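Local coordinates for conserved protein (Methanothermobacter thermautotrophicus, PDB 1I36) that is of unknown function but binds NADP in a Rossmann-type domain and resembles 3-hydroxyacid dehydrogenases in structure, at residues A[62-65]-A[71-74]; A[67-72]-A[88-93]; A[171-176]-A[206-211]. The protein carries 1 engineered substitution. One frame throughout, in Å; residues are numbered along the deposited sequence.

In the fold
Interactions 1 and 2 are neighbours in the NADP-binding domain, their centres about 7 Å apart, and both use helix 69-77. N88 of interaction 2 joins them: its ND2 is in hydrogen-bonding contact with S62 OG of interaction 1, while its OD1 takes a bond from the ribose of NADP. V64 and V68, one from each contact, lie over the same face of the adenine of that dinucleotide. Interaction 3 is remote. It lies in the helical C-terminal part, on the opposite side of the chain's centre, with its centre about 35 Å from that of interaction 1 and about 31 Å from that of interaction 2, and it packs helices 154-182 and 202-214 together.

Interaction 1. Residues A[62-65]-A[71-74]; sequences SAVT and GAAR. With NAP (NADP nicotinamide-adenine-dinucleotide phosphate), chain C.
V64 and S62 both turn their side chains toward the methyl of A72, which faces them from helix 69-77. The V64 branch that meets the helix is CG2, 4.4 Å from A72 CB, a loose apolar touch. S62 comes at the same methyl with its hydroxyl, OG standing 4.2 Å from A72 CB. That oxygen spends its polarity elsewhere, in a hydrogen bond with the side-chain amide of N88, so the methyl meets a hydroxyl that already has a partner. A72 suits this place because a single methyl lets the helix come close to the loop without a long side chain between them; it also touches Y84 of strand 83-86.

The two methyls of V64 divide their work between protein and cofactor. With chi1 at -70°, CG1 is anti to the carbonyl carbon and lies over the face of the adenine of NADP, 3.6 Å from its N3A and 3.7 Å from its C4A. CG2, set between the backbone N and the carbonyl carbon, is the one left for A72. A beta-branched residue is well suited here, since one short side chain presents a methyl to the base and another to the helix. V64 also sends its backbone N to N88 OD1 in a weak hydrogen bond. Alongside, the loop follows the dinucleotide with its main chain: A63 O lies 3.6 Å from C5B of the adenosine ribose, and T65 C lies 3.7 Å from O3D of the nicotinamide ribose.

Backbone bonds from S62 to V85 and I87, and from A63 to I6, tie this loop to the strands beside it. A parallel strand, 59-62, passing through a cofactor-lining loop into a helix that packs back on it is the strand-loop-helix unit of a Rossmann fold, here forming part of the NADP pocket.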
# COMPACT_ATOMS: atom_id res chain seq x y z
N SER A 62 -20.81 -17.45 -19.93
CA SER A 62 -21.81 -16.44 -19.60
C SER A 62 -21.07 -15.12 -19.41
O SER A 62 -20.33 -14.96 -18.45
CB SER A 62 -22.51 -16.81 -18.29
OG SER A 62 -23.39 -15.77 -17.89
N ALA A 63 -21.29 -14.18 -20.32
CA ALA A 63 -20.65 -12.87 -20.28
C ALA A 63 -21.75 -11.85 -20.54
O ALA A 63 -21.84 -11.25 -21.62
CB ALA A 63 -19.57 -12.79 -21.37
N VAL A 64 -22.68 -11.78 -19.59
CA VAL A 64 -23.83 -10.88 -19.70
C VAL A 64 -23.54 -9.69 -18.78
O VAL A 64 -22.44 -9.17 -18.82
CB VAL A 64 -25.13 -11.63 -19.29
CG1 VAL A 64 -25.45 -12.66 -20.36
CG2 VAL A 64 -24.93 -12.36 -17.94
N THR A 65 -24.52 -9.20 -18.03
CA THR A 65 -24.26 -8.09 -17.10
C THR A 65 -24.43 -8.64 -15.67
O THR A 65 -25.08 -9.67 -15.48
CB THR A 65 -25.21 -6.89 -17.36
OG1 THR A 65 -26.56 -7.29 -17.12
CG2 THR A 65 -25.07 -6.43 -18.80
N GLY A 71 -30.10 -15.02 -13.40
CA GLY A 71 -31.16 -15.45 -14.31
C GLY A 71 -30.63 -16.27 -15.47
O GLY A 71 -31.27 -17.23 -15.90
N ALA A 72 -29.47 -15.87 -16.02
CA ALA A 72 -28.86 -16.59 -17.12
C ALA A 72 -28.48 -18.00 -16.65
O ALA A 72 -28.67 -18.95 -17.38
CB ALA A 72 -27.61 -15.85 -17.61
N ALA A 73 -27.92 -18.12 -15.44
CA ALA A 73 -27.54 -19.44 -14.94
C ALA A 73 -28.77 -20.33 -14.70
O ALA A 73 -28.71 -21.55 -14.91
CB ALA A 73 -26.73 -19.28 -13.63
N ARG A 74 -29.84 -19.75 -14.14
CA ARG A 74 -31.06 -20.52 -13.90
C ARG A 74 -31.51 -21.11 -15.24
O ARG A 74 -31.74 -22.32 -15.33
CB ARG A 74 -32.17 -19.60 -13.31
CG ARG A 74 -33.59 -20.25 -13.30
CD ARG A 74 -33.68 -21.37 -12.30
NE ARG A 74 -33.79 -20.87 -10.94
CZ ARG A 74 -33.98 -21.64 -9.87
NH1 ARG A 74 -34.07 -22.95 -9.99
NH2 ARG A 74 -34.09 -21.08 -8.68
PA NAP C . -21.62 -5.53 -22.62
O1A NAP C . -22.30 -5.06 -21.42
O2A NAP C . -20.37 -5.24 -23.28
O5B NAP C . -22.15 -7.05 -23.04
C5B NAP C . -23.17 -7.96 -22.30
C4B NAP C . -23.98 -8.31 -23.46
O4B NAP C . -24.96 -9.32 -22.66
C3B NAP C . -25.04 -7.80 -23.86
O3B NAP C . -24.39 -7.88 -25.05
C2B NAP C . -26.49 -8.03 -24.02
O2B NAP C . -27.28 -8.15 -25.00
C1B NAP C . -26.30 -9.21 -23.27
N9A NAP C . -27.38 -9.42 -22.29
C8A NAP C . -28.07 -8.67 -21.33
N7A NAP C . -29.03 -9.36 -20.76
C5A NAP C . -28.98 -10.62 -21.35
C6A NAP C . -29.76 -11.81 -21.17
N6A NAP C . -30.76 -11.88 -20.30
N1A NAP C . -29.43 -12.92 -21.94
C2A NAP C . -28.41 -12.86 -22.84
N3A NAP C . -27.65 -11.78 -23.07
C4A NAP C . -27.99 -10.68 -22.27
O3 NAP C . -20.72 -6.16 -21.37
PN NAP C . -19.13 -6.74 -21.22
O1N NAP C . -18.21 -5.56 -21.08
O2N NAP C . -18.99 -7.62 -22.38
O5D NAP C . -18.96 -7.66 -19.94
C5D NAP C . -19.69 -8.90 -19.79
C4D NAP C . -19.49 -9.40 -18.37
O4D NAP C . -18.11 -9.57 -17.93
C3D NAP C . -20.12 -8.50 -17.28
O3D NAP C . -20.77 -9.21 -16.18
C2D NAP C . -19.00 -7.65 -16.77
O2D NAP C . -19.21 -7.18 -15.47
C1D NAP C . -17.80 -8.61 -16.92
N1N NAP C . -16.50 -7.92 -17.09
C2N NAP C . -16.29 -7.06 -18.18
C3N NAP C . -14.99 -6.46 -18.25
C7N NAP C . -14.64 -5.55 -19.33
O7N NAP C . -13.50 -5.04 -19.38
N7N NAP C . -15.52 -5.22 -20.31
C4N NAP C . -14.03 -6.76 -17.26
C5N NAP C . -14.26 -7.59 -16.22
C6N NAP C . -15.50 -8.18 -16.14
P2B NAP C . -28.03 -6.71 -25.37
O1X NAP C . -27.05 -5.76 -25.99
O2X NAP C . -29.02 -7.21 -26.28
O3X NAP C . -28.50 -6.16 -24.11

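Interaction 2. Residues A[67-72]-A[88-93]; sequences GVALGA and NNISPE. With NAP (NADP nicotinamide-adenine-dinucleotide phosphate), chain C.
A69 lays its methyl against two residues of the loop after strand 83-86, the amide of N88 and the two methyls of I90. A69 CB is 3.7 Å from N88 ND2 and 3.9 Å from I90 CG2, and I90 CD1 approaches it almost as closely. Alanine fits because the first turn of helix 69-77 comes near the loop here, while isoleucine offers both CG2 and CD1 to a single methyl.

Both polar atoms of the N88 amide also have hydrogen-bonding partners. Its CG lies anti to the carbonyl carbon (chi1 -56°), which carries the amide between A69 and the cofactor. OD1 accepts a hydrogen bond of 2.9 Å from O3D of the nicotinamide ribose. With ND2 engaged by the S62 hydroxyl, the amide's rotation is fixed. A leucine in its place would probably leave ribose O3D without its acceptor and the S62 hydroxyl without its amide partner.

The next residue works through its backbone: N89 N makes weak bonds to O3D and O2D, 3.3 and 3.4 Å long. N89 is the centre of an inverse gamma turn, while its side-chain amide is bonded to E225 of helix 216-231. On the adenine side V68 CG1 comes within 3.3 Å of N6A. Farther along, S91 caps the start of helix 92-101. Loops after parallel strands that hold the ribose hydroxyls and cover one face of the adenine make up the dinucleotide site of a Rossmann-type domain.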
# COMPACT_ATOMS: atom_id res chain seq x y z
N GLY A 67 -26.35 -7.83 -13.21
CA GLY A 67 -27.75 -7.95 -12.81
C GLY A 67 -28.53 -9.07 -13.51
O GLY A 67 -29.64 -9.40 -13.09
N VAL A 68 -27.92 -9.68 -14.52
CA VAL A 68 -28.56 -10.74 -15.32
C VAL A 68 -27.92 -12.13 -15.09
O VAL A 68 -28.47 -13.13 -15.51
CB VAL A 68 -28.42 -10.35 -16.86
CG1 VAL A 68 -28.71 -11.51 -17.78
CG2 VAL A 68 -29.34 -9.17 -17.19
N ALA A 69 -26.77 -12.16 -14.42
CA ALA A 69 -26.01 -13.39 -14.20
C ALA A 69 -26.77 -14.56 -13.56
O ALA A 69 -26.68 -15.70 -14.04
CB ALA A 69 -24.73 -13.07 -13.39
N LEU A 70 -27.52 -14.31 -12.50
CA LEU A 70 -28.26 -15.41 -11.86
C LEU A 70 -29.36 -15.93 -12.76
O LEU A 70 -29.55 -17.14 -12.87
CB LEU A 70 -28.86 -15.02 -10.52
CG LEU A 70 -27.91 -14.98 -9.34
CD1 LEU A 70 -28.73 -14.55 -8.08
CD2 LEU A 70 -27.23 -16.34 -9.14
N GLY A 71 -30.10 -15.02 -13.40
CA GLY A 71 -31.16 -15.45 -14.31
C GLY A 71 -30.63 -16.27 -15.47
O GLY A 71 -31.27 -17.23 -15.90
N ALA A 72 -29.47 -15.87 -16.02
CA ALA A 72 -28.86 -16.59 -17.12
C ALA A 72 -28.48 -18.00 -16.65
O ALA A 72 -28.67 -18.95 -17.38
CB ALA A 72 -27.61 -15.85 -17.61
N ASN A 88 -18.90 -13.02 -15.21
CA ASN A 88 -19.53 -11.77 -14.81
C ASN A 88 -18.97 -11.16 -13.52
O ASN A 88 -18.50 -11.86 -12.63
CB ASN A 88 -21.04 -11.95 -14.69
CG ASN A 88 -21.67 -12.50 -15.95
OD1 ASN A 88 -21.73 -11.82 -16.97
ND2 ASN A 88 -22.12 -13.75 -15.90
N ASN A 89 -19.06 -9.84 -13.42
CA ASN A 89 -18.56 -9.17 -12.22
C ASN A 89 -19.62 -9.22 -11.14
O ASN A 89 -20.39 -8.29 -10.98
CB ASN A 89 -18.16 -7.72 -12.50
CG ASN A 89 -17.56 -7.04 -11.26
OD1 ASN A 89 -16.91 -7.69 -10.43
ND2 ASN A 89 -17.82 -5.73 -11.12
N ILE A 90 -19.70 -10.37 -10.44
CA ILE A 90 -20.62 -10.58 -9.35
C ILE A 90 -19.84 -11.01 -8.11
O ILE A 90 -18.71 -11.47 -8.20
CB ILE A 90 -21.72 -11.63 -9.70
CG1 ILE A 90 -21.09 -12.91 -10.31
CG2 ILE A 90 -22.72 -11.02 -10.68
CD1 ILE A 90 -22.12 -14.07 -10.53
N SER A 91 -20.45 -10.87 -6.95
CA SER A 91 -19.77 -11.21 -5.71
C SER A 91 -19.48 -12.70 -5.60
O SER A 91 -20.19 -13.53 -6.22
CB SER A 91 -20.61 -10.77 -4.51
OG SER A 91 -21.71 -11.67 -4.29
N PRO A 92 -18.48 -13.06 -4.77
CA PRO A 92 -18.16 -14.49 -4.63
C PRO A 92 -19.37 -15.31 -4.19
O PRO A 92 -19.54 -16.42 -4.66
CB PRO A 92 -17.06 -14.49 -3.58
CG PRO A 92 -16.25 -13.23 -3.96
CD PRO A 92 -17.41 -12.21 -4.20
N GLU A 93 -20.21 -14.76 -3.32
CA GLU A 93 -21.39 -15.53 -2.88
C GLU A 93 -22.40 -15.67 -4.03
O GLU A 93 -23.02 -16.71 -4.17
CB GLU A 93 -22.06 -14.94 -1.64
CG GLU A 93 -23.11 -15.85 -0.97
CD GLU A 93 -22.57 -17.25 -0.56
OE1 GLU A 93 -23.27 -18.24 -0.76
OE2 GLU A 93 -21.48 -17.37 -0.00
PA NAP C . -21.62 -5.53 -22.62
O1A NAP C . -22.30 -5.06 -21.42
O2A NAP C . -20.37 -5.24 -23.28
O5B NAP C . -22.15 -7.05 -23.04
C5B NAP C . -23.17 -7.96 -22.30
C4B NAP C . -23.98 -8.31 -23.46
O4B NAP C . -24.96 -9.32 -22.66
C3B NAP C . -25.04 -7.80 -23.86
O3B NAP C . -24.39 -7.88 -25.05
C2B NAP C . -26.49 -8.03 -24.02
O2B NAP C . -27.28 -8.15 -25.00
C1B NAP C . -26.30 -9.21 -23.27
N9A NAP C . -27.38 -9.42 -22.29
C8A NAP C . -28.07 -8.67 -21.33
N7A NAP C . -29.03 -9.36 -20.76
C5A NAP C . -28.98 -10.62 -21.35
C6A NAP C . -29.76 -11.81 -21.17
N6A NAP C . -30.76 -11.88 -20.30
N1A NAP C . -29.43 -12.92 -21.94
C2A NAP C . -28.41 -12.86 -22.84
N3A NAP C . -27.65 -11.78 -23.07
C4A NAP C . -27.99 -10.68 -22.27
O3 NAP C . -20.72 -6.16 -21.37
PN NAP C . -19.13 -6.74 -21.22
O1N NAP C . -18.21 -5.56 -21.08
O2N NAP C . -18.99 -7.62 -22.38
O5D NAP C . -18.96 -7.66 -19.94
C5D NAP C . -19.69 -8.90 -19.79
C4D NAP C . -19.49 -9.40 -18.37
O4D NAP C . -18.11 -9.57 -17.93
C3D NAP C . -20.12 -8.50 -17.28
O3D NAP C . -20.77 -9.21 -16.18
C2D NAP C . -19.00 -7.65 -16.77
O2D NAP C . -19.21 -7.18 -15.47
C1D NAP C . -17.80 -8.61 -16.92
N1N NAP C . -16.50 -7.92 -17.09
C2N NAP C . -16.29 -7.06 -18.18
C3N NAP C . -14.99 -6.46 -18.25
C7N NAP C . -14.64 -5.55 -19.33
O7N NAP C . -13.50 -5.04 -19.38
N7N NAP C . -15.52 -5.22 -20.31
C4N NAP C . -14.03 -6.76 -17.26
C5N NAP C . -14.26 -7.59 -16.22
C6N NAP C . -15.50 -8.18 -16.14
P2B NAP C . -28.03 -6.71 -25.37
O1X NAP C . -27.05 -5.76 -25.99
O2X NAP C . -29.02 -7.21 -26.28
O3X NAP C . -28.50 -6.16 -24.11

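Interaction 3. Residues A[171-176]-A[206-211]; sequences ALLWET and ISRLKS
R208 is the first residue of 206-211 to touch 171-176, with the aliphatic part of its chain: CD lies 4.1 Å from L173 CD2. The bend at chi3 (-74°) turns the guanidinium away from the line of CB and CG, and NH2 forms a weak, long ion pair with E197 of the second subunit. L209 comes next and fills the middle of the contact. The leucine directs CD1 into the angle between L173 and W174, its chi1 of -168° setting CG anti to the backbone N. CD1 sits 3.7 Å from W174 CA and 3.9 Å from W174 CB, at the edge of the indole and near its plane, and 4.1 Å from L173 CD2. The leucine side chains cross at about a right angle, as do the helix segments, whose axes pass 9.8 Å apart at 96°. Two residues on, S211 turns back into its own helix, its OG giving a 2.8 Å hydrogen bond to S207 O.

Leucine and tryptophan suit a buried crossing, and the indole NE1 is satisfied by Q261 O. No hydrogen bond links the two segments, so shape and apolar burial hold them, while R208 adds a weak ion pair across the subunit boundary.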
# COMPACT_ATOMS: atom_id res chain seq x y z
N ALA A 171 -5.87 5.43 -2.30
CA ALA A 171 -6.47 6.38 -1.38
C ALA A 171 -5.46 6.83 -0.31
O ALA A 171 -5.46 8.00 0.10
CB ALA A 171 -7.68 5.78 -0.72
N LEU A 172 -4.68 5.88 0.20
CA LEU A 172 -3.68 6.17 1.24
C LEU A 172 -2.61 7.10 0.66
O LEU A 172 -2.19 8.08 1.30
CB LEU A 172 -3.02 4.88 1.74
CG LEU A 172 -3.88 3.92 2.57
CD1 LEU A 172 -3.20 2.55 2.66
CD2 LEU A 172 -4.14 4.49 3.99
N LEU A 173 -2.22 6.82 -0.58
CA LEU A 173 -1.22 7.64 -1.25
C LEU A 173 -1.73 9.06 -1.43
O LEU A 173 -1.04 10.03 -1.10
CB LEU A 173 -0.89 7.08 -2.61
CG LEU A 173 0.21 7.87 -3.31
CD1 LEU A 173 1.55 7.60 -2.60
CD2 LEU A 173 0.28 7.45 -4.77
N TRP A 174 -2.95 9.18 -1.95
CA TRP A 174 -3.56 10.48 -2.17
C TRP A 174 -3.64 11.32 -0.90
O TRP A 174 -3.26 12.49 -0.91
CB TRP A 174 -4.96 10.34 -2.77
CG TRP A 174 -5.58 11.69 -3.05
CD1 TRP A 174 -5.43 12.45 -4.18
CD2 TRP A 174 -6.40 12.44 -2.16
NE1 TRP A 174 -6.12 13.64 -4.04
CE2 TRP A 174 -6.72 13.65 -2.81
CE3 TRP A 174 -6.90 12.21 -0.89
CZ2 TRP A 174 -7.51 14.62 -2.22
CZ3 TRP A 174 -7.69 13.18 -0.30
CH2 TRP A 174 -7.99 14.36 -0.97
N GLU A 175 -4.14 10.75 0.18
CA GLU A 175 -4.24 11.51 1.41
C GLU A 175 -2.85 11.92 1.94
O GLU A 175 -2.66 13.07 2.36
CB GLU A 175 -5.02 10.75 2.48
CG GLU A 175 -5.05 11.49 3.82
CD GLU A 175 -6.15 11.05 4.74
OE1 GLU A 175 -5.96 10.12 5.53
OE2 GLU A 175 -7.23 11.67 4.69
N THR A 176 -1.90 11.00 1.91
CA THR A 176 -0.53 11.27 2.37
C THR A 176 0.11 12.41 1.55
O THR A 176 0.68 13.34 2.13
CB THR A 176 0.35 10.02 2.29
OG1 THR A 176 -0.12 9.06 3.22
CG2 THR A 176 1.82 10.34 2.63
N ILE A 206 2.76 8.06 -9.16
CA ILE A 206 2.21 9.23 -9.82
C ILE A 206 1.13 8.84 -10.85
O ILE A 206 0.14 9.55 -11.02
CB ILE A 206 3.32 10.07 -10.50
CG1 ILE A 206 2.71 11.28 -11.21
CG2 ILE A 206 4.11 9.23 -11.50
CD1 ILE A 206 3.70 12.09 -12.05
N SER A 207 1.31 7.68 -11.49
CA SER A 207 0.35 7.20 -12.49
C SER A 207 -0.91 6.66 -11.83
O SER A 207 -2.02 6.89 -12.32
CB SER A 207 0.99 6.14 -13.40
OG SER A 207 1.36 4.99 -12.67
N ARG A 208 -0.73 5.94 -10.73
CA ARG A 208 -1.84 5.37 -9.96
C ARG A 208 -2.71 6.51 -9.43
O ARG A 208 -3.94 6.43 -9.44
CB ARG A 208 -1.29 4.52 -8.79
CG ARG A 208 -2.01 4.72 -7.44
CD ARG A 208 -1.33 3.99 -6.28
NE ARG A 208 -1.55 2.54 -6.30
CZ ARG A 208 -0.58 1.64 -6.49
NH1 ARG A 208 0.67 2.04 -6.70
NH2 ARG A 208 -0.86 0.34 -6.46
N LEU A 209 -2.06 7.58 -9.00
CA LEU A 209 -2.71 8.76 -8.46
C LEU A 209 -3.55 9.46 -9.52
O LEU A 209 -4.70 9.84 -9.28
CB LEU A 209 -1.65 9.72 -7.95
CG LEU A 209 -2.03 10.92 -7.08
CD1 LEU A 209 -2.27 10.48 -5.64
CD2 LEU A 209 -0.88 11.91 -7.14
N LYS A 210 -2.96 9.64 -10.70
CA LYS A 210 -3.64 10.28 -11.82
C LYS A 210 -4.87 9.50 -12.26
O LYS A 210 -5.95 10.06 -12.40
CB LYS A 210 -2.68 10.45 -12.99
CG LYS A 210 -1.77 11.67 -12.91
CD LYS A 210 -2.59 12.96 -13.02
CE LYS A 210 -3.22 13.13 -14.41
NZ LYS A 210 -2.21 13.30 -15.48
N SER A 211 -4.72 8.19 -12.46
CA SER A 211 -5.83 7.34 -12.88
C SER A 211 -6.97 7.35 -11.86
O SER A 211 -8.14 7.40 -12.24
CB SER A 211 -5.35 5.91 -13.09
OG SER A 211 -4.15 5.88 -13.83